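Long-range contact in probable zinc protease PqqL (Escherichia coli, PDB 6OFT), which probably acts as a periplasmic zinc metalloendopeptidase of the M16 family, this chain being the first half of the protein: residues A[271-283]-A[407-421]. Residues are numbered along the deposited sequence; the frame is centred on the assembly and turned at random.
Sequences EQSFIEQAEWSML and RLWQQITVQSLAEKW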
ATOM      1  N   GLU A 271     -18.004  11.856  -5.342  1.00 24.26           N
ATOM      2  CA  GLU A 271     -17.472  12.906  -6.229  1.00 24.47           C
ATOM      3  C   GLU A 271     -16.544  13.906  -5.535  1.00 28.19           C
ATOM      4  O   GLU A 271     -15.478  14.197  -6.073  1.00 27.97           O
ATOM      5  CB  GLU A 271     -18.605  13.616  -6.974  1.00 26.29           C
ATOM      6  CG  GLU A 271     -19.332  12.645  -7.881  1.00 33.32           C
ATOM      7  CD  GLU A 271     -20.286  13.191  -8.921  1.00 45.86           C
ATOM      8  OE1 GLU A 271     -20.529  14.419  -8.951  1.00 36.68           O
ATOM      9  OE2 GLU A 271     -20.806  12.370  -9.708  1.00 48.61           O
ATOM     10  N   GLN A 272     -16.914  14.373  -4.332  1.00 25.21           N
ATOM     11  CA  GLN A 272     -16.121  15.294  -3.518  1.00 25.48           C
ATOM     12  C   GLN A 272     -14.780  14.641  -3.124  1.00 28.18           C
ATOM     13  O   GLN A 272     -13.738  15.277  -3.277  1.00 27.95           O
ATOM     14  CB  GLN A 272     -16.927  15.713  -2.268  1.00 27.86           C
ATOM     15  CG  GLN A 272     -16.234  16.718  -1.348  1.00 49.61           C
ATOM     16  CD  GLN A 272     -16.980  16.905  -0.042  1.00 74.11           C
ATOM     17  OE1 GLN A 272     -16.558  16.429   1.017  1.00 72.44           O
ATOM     18  NE2 GLN A 272     -18.104  17.607  -0.082  1.00 63.43           N
ATOM     19  N   SER A 273     -14.797  13.368  -2.659  1.00 24.24           N
ATOM     20  CA  SER A 273     -13.556  12.688  -2.255  1.00 23.34           C
ATOM     21  C   SER A 273     -12.696  12.279  -3.468  1.00 26.81           C
ATOM     22  O   SER A 273     -11.476  12.242  -3.351  1.00 26.57           O
ATOM     23  CB  SER A 273     -13.828  11.530  -1.297  1.00 25.54           C
ATOM     24  OG  SER A 273     -14.658  10.531  -1.868  1.00 29.49           O
ATOM     25  N   PHE A 274     -13.316  12.081  -4.647  1.00 22.68           N
ATOM     26  CA  PHE A 274     -12.584  11.813  -5.889  1.00 22.57           C
ATOM     27  C   PHE A 274     -11.761  13.073  -6.239  1.00 28.26           C
ATOM     28  O   PHE A 274     -10.602  12.950  -6.620  1.00 27.80           O
ATOM     29  CB  PHE A 274     -13.546  11.465  -7.052  1.00 23.70           C
ATOM     30  CG  PHE A 274     -12.868  11.151  -8.373  1.00 24.40           C
ATOM     31  CD1 PHE A 274     -12.536  12.167  -9.265  1.00 26.94           C
ATOM     32  CD2 PHE A 274     -12.559   9.841  -8.720  1.00 25.17           C
ATOM     33  CE1 PHE A 274     -11.906  11.877 -10.484  1.00 27.66           C
ATOM     34  CE2 PHE A 274     -11.917   9.553  -9.934  1.00 27.44           C
ATOM     35  CZ  PHE A 274     -11.602  10.571 -10.810  1.00 25.48           C
ATOM     36  N   ILE A 275     -12.369  14.272  -6.100  1.00 25.96           N
ATOM     37  CA  ILE A 275     -11.735  15.563  -6.387  1.00 26.24           C
ATOM     38  C   ILE A 275     -10.596  15.831  -5.404  1.00 30.74           C
ATOM     39  O   ILE A 275      -9.525  16.250  -5.838  1.00 31.28           O
ATOM     40  CB  ILE A 275     -12.765  16.735  -6.443  1.00 29.25           C
ATOM     41  CG1 ILE A 275     -13.706  16.600  -7.660  1.00 29.18           C
ATOM     42  CG2 ILE A 275     -12.057  18.112  -6.445  1.00 30.64           C
ATOM     43  CD1 ILE A 275     -15.053  17.312  -7.496  1.00 29.23           C
ATOM     44  N   GLU A 276     -10.830  15.611  -4.094  1.00 28.56           N
ATOM     45  CA  GLU A 276      -9.825  15.810  -3.037  1.00 28.66           C
ATOM     46  C   GLU A 276      -8.564  14.994  -3.322  1.00 33.07           C
ATOM     47  O   GLU A 276      -7.463  15.542  -3.250  1.00 33.10           O
ATOM     48  CB  GLU A 276     -10.407  15.477  -1.653  1.00 30.34           C
ATOM     49  CG  GLU A 276      -9.396  15.495  -0.509  1.00 44.09           C
ATOM     50  CD  GLU A 276      -9.575  16.572   0.545  1.00 69.92           C
ATOM     51  OE1 GLU A 276     -10.736  16.908   0.870  1.00 77.70           O
ATOM     52  OE2 GLU A 276      -8.547  17.068   1.062  1.00 56.08           O
ATOM     53  N   GLN A 277      -8.722  13.705  -3.674  1.00 29.76           N
ATOM     54  CA  GLN A 277      -7.585  12.821  -3.971  1.00 29.75           C
ATOM     55  C   GLN A 277      -6.887  13.281  -5.239  1.00 31.81           C
ATOM     56  O   GLN A 277      -5.658  13.262  -5.290  1.00 30.80           O
ATOM     57  CB  GLN A 277      -8.039  11.347  -4.098  1.00 31.18           C
ATOM     58  CG  GLN A 277      -6.888  10.306  -4.190  1.00 38.45           C
ATOM     59  CD  GLN A 277      -6.261  10.103  -5.567  1.00 48.05           C
ATOM     60  OE1 GLN A 277      -6.768  10.553  -6.599  1.00 44.90           O
ATOM     61  NE2 GLN A 277      -5.132   9.397  -5.620  1.00 32.34           N
ATOM     62  N   ALA A 278      -7.664  13.663  -6.270  1.00 27.36           N
ATOM     63  CA  ALA A 278      -7.117  14.132  -7.549  1.00 26.98           C
ATOM     64  C   ALA A 278      -6.283  15.418  -7.378  1.00 28.98           C
ATOM     65  O   ALA A 278      -5.292  15.594  -8.077  1.00 28.70           O
ATOM     66  CB  ALA A 278      -8.237  14.361  -8.554  1.00 27.98           C
ATOM     67  N   GLU A 279      -6.678  16.297  -6.452  1.00 25.18           N
ATOM     68  CA  GLU A 279      -5.937  17.534  -6.175  1.00 25.77           C
ATOM     69  C   GLU A 279      -4.586  17.249  -5.510  1.00 28.11           C
ATOM     70  O   GLU A 279      -3.607  17.880  -5.894  1.00 26.46           O
ATOM     71  CB  GLU A 279      -6.770  18.529  -5.358  1.00 26.95           C
ATOM     72  CG  GLU A 279      -7.878  19.166  -6.185  1.00 30.97           C
ATOM     73  CD  GLU A 279      -8.579  20.355  -5.562  1.00 41.99           C
ATOM     74  OE1 GLU A 279      -8.680  20.410  -4.318  1.00 36.19           O
ATOM     75  OE2 GLU A 279      -9.052  21.227  -6.325  1.00 41.14           O
ATOM     76  N   TRP A 280      -4.514  16.288  -4.549  1.00 24.96           N
ATOM     77  CA  TRP A 280      -3.220  15.936  -3.929  1.00 25.77           C
ATOM     78  C   TRP A 280      -2.305  15.283  -4.949  1.00 27.66           C
ATOM     79  O   TRP A 280      -1.119  15.583  -4.968  1.00 28.93           O
ATOM     80  CB  TRP A 280      -3.363  15.021  -2.693  1.00 25.03           C
ATOM     81  CG  TRP A 280      -4.012  15.658  -1.503  1.00 26.82           C
ATOM     82  CD1 TRP A 280      -5.134  15.224  -0.859  1.00 29.92           C
ATOM     83  CD2 TRP A 280      -3.602  16.864  -0.833  1.00 27.26           C
ATOM     84  NE1 TRP A 280      -5.454  16.084   0.168  1.00 30.45           N
ATOM     85  CE2 TRP A 280      -4.534  17.103   0.203  1.00 31.84           C
ATOM     86  CE3 TRP A 280      -2.531  17.770  -1.008  1.00 28.96           C
ATOM     87  CZ2 TRP A 280      -4.427  18.204   1.068  1.00 31.40           C
ATOM     88  CZ3 TRP A 280      -2.439  18.873  -0.173  1.00 30.86           C
ATOM     89  CH2 TRP A 280      -3.368  19.076   0.862  1.00 31.86           C
ATOM     90  N   SER A 281      -2.864  14.406  -5.801  1.00 23.18           N
ATOM     91  CA  SER A 281      -2.176  13.680  -6.868  1.00 22.76           C
ATOM     92  C   SER A 281      -1.620  14.647  -7.913  1.00 28.96           C
ATOM     93  O   SER A 281      -0.505  14.452  -8.397  1.00 28.57           O
ATOM     94  CB  SER A 281      -3.135  12.693  -7.528  1.00 25.92           C
ATOM     95  OG  SER A 281      -2.527  12.036  -8.627  1.00 34.08           O
ATOM     96  N   MET A 282      -2.397  15.689  -8.254  1.00 26.72           N
ATOM     97  CA  MET A 282      -1.975  16.691  -9.226  1.00 27.29           C
ATOM     98  C   MET A 282      -0.904  17.602  -8.682  1.00 31.54           C
ATOM     99  O   MET A 282       0.024  17.894  -9.423  1.00 32.98           O
ATOM    100  CB  MET A 282      -3.152  17.464  -9.790  1.00 29.60           C
ATOM    101  CG  MET A 282      -3.790  16.697 -10.919  1.00 33.27           C
ATOM    102  SD  MET A 282      -5.169  17.558 -11.619  1.00 37.33           S
ATOM    103  CE  MET A 282      -5.870  16.262 -12.553  1.00 34.03           C
ATOM    104  N   LEU A 283      -0.980  17.986  -7.381  1.00 27.40           N
ATOM    105  CA  LEU A 283       0.052  18.808  -6.732  1.00 26.93           C
ATOM    106  C   LEU A 283       1.390  18.079  -6.765  1.00 31.45           C
ATOM    107  O   LEU A 283       2.410  18.689  -7.081  1.00 31.06           O
ATOM    108  CB  LEU A 283      -0.327  19.172  -5.288  1.00 26.49           C
ATOM    109  CG  LEU A 283      -1.286  20.350  -5.089  1.00 30.67           C
ATOM    110  CD1 LEU A 283      -1.615  20.523  -3.637  1.00 30.25           C
ATOM    111  CD2 LEU A 283      -0.710  21.671  -5.637  1.00 31.70           C
ATOM    112  N   ARG A 407     -14.945  14.826 -16.351  1.00 31.46           N
ATOM    113  CA  ARG A 407     -15.984  15.672 -15.772  1.00 30.98           C
ATOM    114  C   ARG A 407     -15.582  16.349 -14.441  1.00 32.90           C
ATOM    115  O   ARG A 407     -15.789  17.543 -14.297  1.00 32.35           O
ATOM    116  CB  ARG A 407     -17.283  14.871 -15.614  1.00 30.19           C
ATOM    117  CG  ARG A 407     -18.420  15.647 -14.946  1.00 40.19           C
ATOM    118  CD  ARG A 407     -19.707  14.861 -14.933  1.00 43.80           C
ATOM    119  NE  ARG A 407     -19.587  13.629 -14.158  1.00 43.30           N
ATOM    120  CZ  ARG A 407     -19.913  13.520 -12.877  1.00 55.93           C
ATOM    121  NH1 ARG A 407     -20.385  14.571 -12.213  1.00 41.24           N
ATOM    122  NH2 ARG A 407     -19.776  12.362 -12.250  1.00 44.57           N
ATOM    123  N   LEU A 408     -15.086  15.593 -13.460  1.00 28.52           N
ATOM    124  CA  LEU A 408     -14.760  16.157 -12.144  1.00 27.65           C
ATOM    125  C   LEU A 408     -13.494  17.019 -12.109  1.00 32.37           C
ATOM    126  O   LEU A 408     -13.430  17.940 -11.287  1.00 31.53           O
ATOM    127  CB  LEU A 408     -14.707  15.079 -11.053  1.00 26.67           C
ATOM    128  CG  LEU A 408     -16.034  14.341 -10.783  1.00 30.76           C
ATOM    129  CD1 LEU A 408     -15.848  13.284  -9.722  1.00 29.80           C
ATOM    130  CD2 LEU A 408     -17.163  15.314 -10.378  1.00 30.29           C
ATOM    131  N   TRP A 409     -12.501  16.747 -12.986  1.00 29.48           N
ATOM    132  CA  TRP A 409     -11.267  17.543 -12.999  1.00 29.39           C
ATOM    133  C   TRP A 409     -11.493  18.988 -13.445  1.00 31.46           C
ATOM    134  O   TRP A 409     -10.620  19.814 -13.204  1.00 29.64           O
ATOM    135  CB  TRP A 409     -10.152  16.894 -13.835  1.00 28.56           C
ATOM    136  CG  TRP A 409      -9.544  15.636 -13.284  1.00 29.21           C
ATOM    137  CD1 TRP A 409      -9.724  15.104 -12.042  1.00 31.76           C
ATOM    138  CD2 TRP A 409      -8.611  14.776 -13.957  1.00 29.11           C
ATOM    139  NE1 TRP A 409      -8.964  13.968 -11.898  1.00 31.04           N
ATOM    140  CE2 TRP A 409      -8.274  13.739 -13.059  1.00 32.54           C
ATOM    141  CE3 TRP A 409      -8.024  14.783 -15.236  1.00 30.70           C
ATOM    142  CZ2 TRP A 409      -7.389  12.709 -13.401  1.00 31.85           C
ATOM    143  CZ3 TRP A 409      -7.142  13.766 -15.571  1.00 31.94           C
ATOM    144  CH2 TRP A 409      -6.842  12.739 -14.665  1.00 32.13           C
ATOM    145  N   GLN A 410     -12.670  19.325 -14.029  1.00 28.47           N
ATOM    146  CA  GLN A 410     -12.934  20.715 -14.425  1.00 29.18           C
ATOM    147  C   GLN A 410     -13.199  21.605 -13.181  1.00 31.13           C
ATOM    148  O   GLN A 410     -13.118  22.831 -13.261  1.00 31.04           O
ATOM    149  CB  GLN A 410     -14.009  20.830 -15.526  1.00 32.39           C
ATOM    150  CG  GLN A 410     -15.420  20.391 -15.155  1.00 55.59           C
ATOM    151  CD  GLN A 410     -16.245  19.913 -16.339  1.00 73.42           C
ATOM    152  OE1 GLN A 410     -15.814  19.093 -17.164  1.00 69.22           O
ATOM    153  NE2 GLN A 410     -17.475  20.385 -16.425  1.00 63.20           N
ATOM    154  N   GLN A 411     -13.401  20.971 -12.014  1.00 25.70           N
ATOM    155  CA  GLN A 411     -13.528  21.648 -10.721  1.00 25.01           C
ATOM    156  C   GLN A 411     -12.126  21.933 -10.119  1.00 26.45           C
ATOM    157  O   GLN A 411     -12.014  22.655  -9.127  1.00 24.82           O
ATOM    158  CB  GLN A 411     -14.363  20.791  -9.749  1.00 26.39           C
ATOM    159  CG  GLN A 411     -15.850  20.932 -10.016  1.00 39.53           C
ATOM    160  CD  GLN A 411     -16.652  20.011  -9.162  1.00 49.33           C
ATOM    161  OE1 GLN A 411     -16.794  20.216  -7.956  1.00 42.73           O
ATOM    162  NE2 GLN A 411     -17.189  18.967  -9.770  1.00 42.57           N
ATOM    163  N   ILE A 412     -11.068  21.348 -10.710  1.00 21.93           N
ATOM    164  CA  ILE A 412      -9.682  21.553 -10.254  1.00 21.04           C
ATOM    165  C   ILE A 412      -9.084  22.710 -11.037  1.00 24.51           C
ATOM    166  O   ILE A 412      -8.982  22.642 -12.261  1.00 25.42           O
ATOM    167  CB  ILE A 412      -8.844  20.251 -10.347  1.00 23.53           C
ATOM    168  CG1 ILE A 412      -9.528  19.118  -9.528  1.00 23.55           C
ATOM    169  CG2 ILE A 412      -7.368  20.490  -9.903  1.00 24.05           C
ATOM    170  CD1 ILE A 412      -8.992  17.738  -9.784  1.00 28.17           C
ATOM    171  N   THR A 413      -8.744  23.797 -10.340  1.00 21.13           N
ATOM    172  CA  THR A 413      -8.193  24.993 -10.984  1.00 20.91           C
ATOM    173  C   THR A 413      -6.840  25.340 -10.402  1.00 24.57           C
ATOM    174  O   THR A 413      -6.423  24.759  -9.403  1.00 22.78           O
ATOM    175  CB  THR A 413      -9.155  26.195 -10.855  1.00 25.36           C
ATOM    176  OG1 THR A 413      -9.332  26.511  -9.475  1.00 22.09           O
ATOM    177  CG2 THR A 413     -10.497  25.974 -11.555  1.00 24.95           C
ATOM    178  N   VAL A 414      -6.161  26.312 -11.025  1.00 22.03           N
ATOM    179  CA  VAL A 414      -4.899  26.862 -10.559  1.00 23.47           C
ATOM    180  C   VAL A 414      -5.166  27.518  -9.184  1.00 25.82           C
ATOM    181  O   VAL A 414      -4.324  27.427  -8.293  1.00 26.86           O
ATOM    182  CB  VAL A 414      -4.384  27.848 -11.635  1.00 30.33           C
ATOM    183  CG1 VAL A 414      -3.627  29.024 -11.037  1.00 30.96           C
ATOM    184  CG2 VAL A 414      -3.545  27.107 -12.672  1.00 30.78           C
ATOM    185  N   GLN A 415      -6.378  28.096  -9.000  1.00 19.35           N
ATOM    186  CA  GLN A 415      -6.814  28.723  -7.743  1.00 18.14           C
ATOM    187  C   GLN A 415      -7.146  27.692  -6.670  1.00 23.14           C
ATOM    188  O   GLN A 415      -6.804  27.910  -5.504  1.00 24.51           O
ATOM    189  CB  GLN A 415      -8.011  29.674  -7.967  1.00 18.90           C
ATOM    190  CG  GLN A 415      -7.647  30.919  -8.786  1.00 24.53           C
ATOM    191  CD  GLN A 415      -7.682  30.684 -10.277  1.00 29.86           C
ATOM    192  OE1 GLN A 415      -8.137  29.647 -10.771  1.00 24.82           O
ATOM    193  NE2 GLN A 415      -7.187  31.640 -11.032  1.00 23.49           N
ATOM    194  N   SER A 416      -7.806  26.574  -7.044  1.00 20.80           N
ATOM    195  CA  SER A 416      -8.152  25.530  -6.062  1.00 20.09           C
ATOM    196  C   SER A 416      -6.888  24.827  -5.543  1.00 24.44           C
ATOM    197  O   SER A 416      -6.791  24.504  -4.355  1.00 23.43           O
ATOM    198  CB  SER A 416      -9.181  24.546  -6.623  1.00 20.64           C
ATOM    199  OG  SER A 416      -8.640  23.603  -7.536  1.00 24.72           O
ATOM    200  N   LEU A 417      -5.900  24.652  -6.428  1.00 22.19           N
ATOM    201  CA  LEU A 417      -4.615  24.056  -6.077  1.00 22.10           C
ATOM    202  C   LEU A 417      -3.740  25.008  -5.239  1.00 26.09           C
ATOM    203  O   LEU A 417      -2.978  24.538  -4.391  1.00 26.54           O
ATOM    204  CB  LEU A 417      -3.869  23.590  -7.334  1.00 22.22           C
ATOM    205  CG  LEU A 417      -4.473  22.413  -8.112  1.00 26.60           C
ATOM    206  CD1 LEU A 417      -3.557  22.002  -9.232  1.00 26.35           C
ATOM    207  CD2 LEU A 417      -4.758  21.188  -7.203  1.00 27.59           C
ATOM    208  N   ALA A 418      -3.843  26.332  -5.473  1.00 22.67           N
ATOM    209  CA  ALA A 418      -3.083  27.341  -4.718  1.00 22.44           C
ATOM    210  C   ALA A 418      -3.580  27.336  -3.283  1.00 27.01           C
ATOM    211  O   ALA A 418      -2.774  27.447  -2.362  1.00 27.46           O
ATOM    212  CB  ALA A 418      -3.247  28.726  -5.341  1.00 23.29           C
ATOM    213  N   GLU A 419      -4.902  27.135  -3.093  1.00 24.42           N
ATOM    214  CA  GLU A 419      -5.531  27.032  -1.778  1.00 24.60           C
ATOM    215  C   GLU A 419      -5.014  25.809  -1.024  1.00 27.79           C
ATOM    216  O   GLU A 419      -4.622  25.936   0.143  1.00 27.23           O
ATOM    217  CB  GLU A 419      -7.053  26.955  -1.910  1.00 26.07           C
ATOM    218  CG  GLU A 419      -7.774  27.339  -0.631  1.00 39.63           C
ATOM    219  CD  GLU A 419      -9.105  26.647  -0.436  1.00 59.03           C
ATOM    220  OE1 GLU A 419      -9.914  26.615  -1.392  1.00 48.36           O
ATOM    221  OE2 GLU A 419      -9.340  26.137   0.682  1.00 55.65           O
ATOM    222  N   LYS A 420      -4.990  24.642  -1.702  1.00 23.16           N
ATOM    223  CA  LYS A 420      -4.527  23.371  -1.158  1.00 23.10           C
ATOM    224  C   LYS A 420      -3.036  23.393  -0.836  1.00 26.93           C
ATOM    225  O   LYS A 420      -2.623  22.826   0.192  1.00 26.76           O
ATOM    226  CB  LYS A 420      -4.854  22.219  -2.116  1.00 26.22           C
ATOM    227  CG  LYS A 420      -6.168  21.538  -1.808  1.00 40.83           C
ATOM    228  CD  LYS A 420      -5.959  20.060  -1.499  1.00 48.34           C
ATOM    229  CE  LYS A 420      -7.204  19.213  -1.641  1.00 58.56           C
ATOM    230  NZ  LYS A 420      -8.363  19.745  -0.868  1.00 72.89           N
ATOM    231  N   TRP A 421      -2.229  24.042  -1.707  1.00 22.57           N
ATOM    232  CA  TRP A 421      -0.794  24.209  -1.489  1.00 22.48           C
ATOM    233  C   TRP A 421      -0.538  25.068  -0.239  1.00 27.46           C
ATOM    234  O   TRP A 421       0.299  24.705   0.594  1.00 27.08           O
ATOM    235  CB  TRP A 421      -0.106  24.837  -2.697  1.00 21.66           C
ATOM    236  CG  TRP A 421       1.379  24.953  -2.507  1.00 22.59           C
ATOM    237  CD1 TRP A 421       2.073  26.055  -2.091  1.00 25.24           C
ATOM    238  CD2 TRP A 421       2.342  23.906  -2.673  1.00 22.44           C
ATOM    239  NE1 TRP A 421       3.415  25.768  -2.023  1.00 24.64           N
ATOM    240  CE2 TRP A 421       3.609  24.450  -2.360  1.00 26.41           C
ATOM    241  CE3 TRP A 421       2.271  22.584  -3.154  1.00 23.49           C
ATOM    242  CZ2 TRP A 421       4.794  23.710  -2.485  1.00 25.75           C
ATOM    243  CZ3 TRP A 421       3.439  21.840  -3.234  1.00 25.30           C
ATOM    244  CH2 TRP A 421       4.682  22.402  -2.897  1.00 25.97           C
TER
HETATM  245  O   HOH W   1      -8.818  23.160  -3.118  1.00 33.54           O
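In the second alpha+beta domain of this M16 half, away from the predicted zinc site, Glu279 of helix 271-296 takes the hydroxyl of Ser416 near the start of helix 414-425, OG to OE2 2.7 Å, on the syn side but tilted from the carboxylate plane. Short segments of the two helices cross at -81°. Ser416 OG also accepts from Thr413 N and Thr413 OG1 from Ser416 N, a capping box. The other oxygen, Glu279 OE1, takes a water that also bonds Ser416 O, and lies 3.5 Å from Lys420 NZ in a salt bridge. Lys420 is the knob among Glu276, Glu279, Trp280 and Leu283: a bend at chi2 (-120°) lays CD over one face of the Trp280 indole, a CH-pi contact, and a second at chi4 (-53°) turns NZ to Glu276 OE2, a weak 3.3 Å bond. Trp280 NE1 donates weakly to the same oxygen. Replacing Trp280 with an alanine would probably strip the Lys420 methylenes of their aromatic floor and Glu276 of its indole donor. Met282 CE makes a CH-pi contact over Trp409, its sulfur above the same ring, a Met-aromatic contact, while Ile412 packs on Ala278. Arg407 and Glu271 form a salt bridge, NH2 reaching OE2 at 2.7 Å from above the carboxylate plane. Glu279 is a buried residue whose carboxylate has a hydroxyl, a water and a longer ammonium contact, and so is likely to stay ionised.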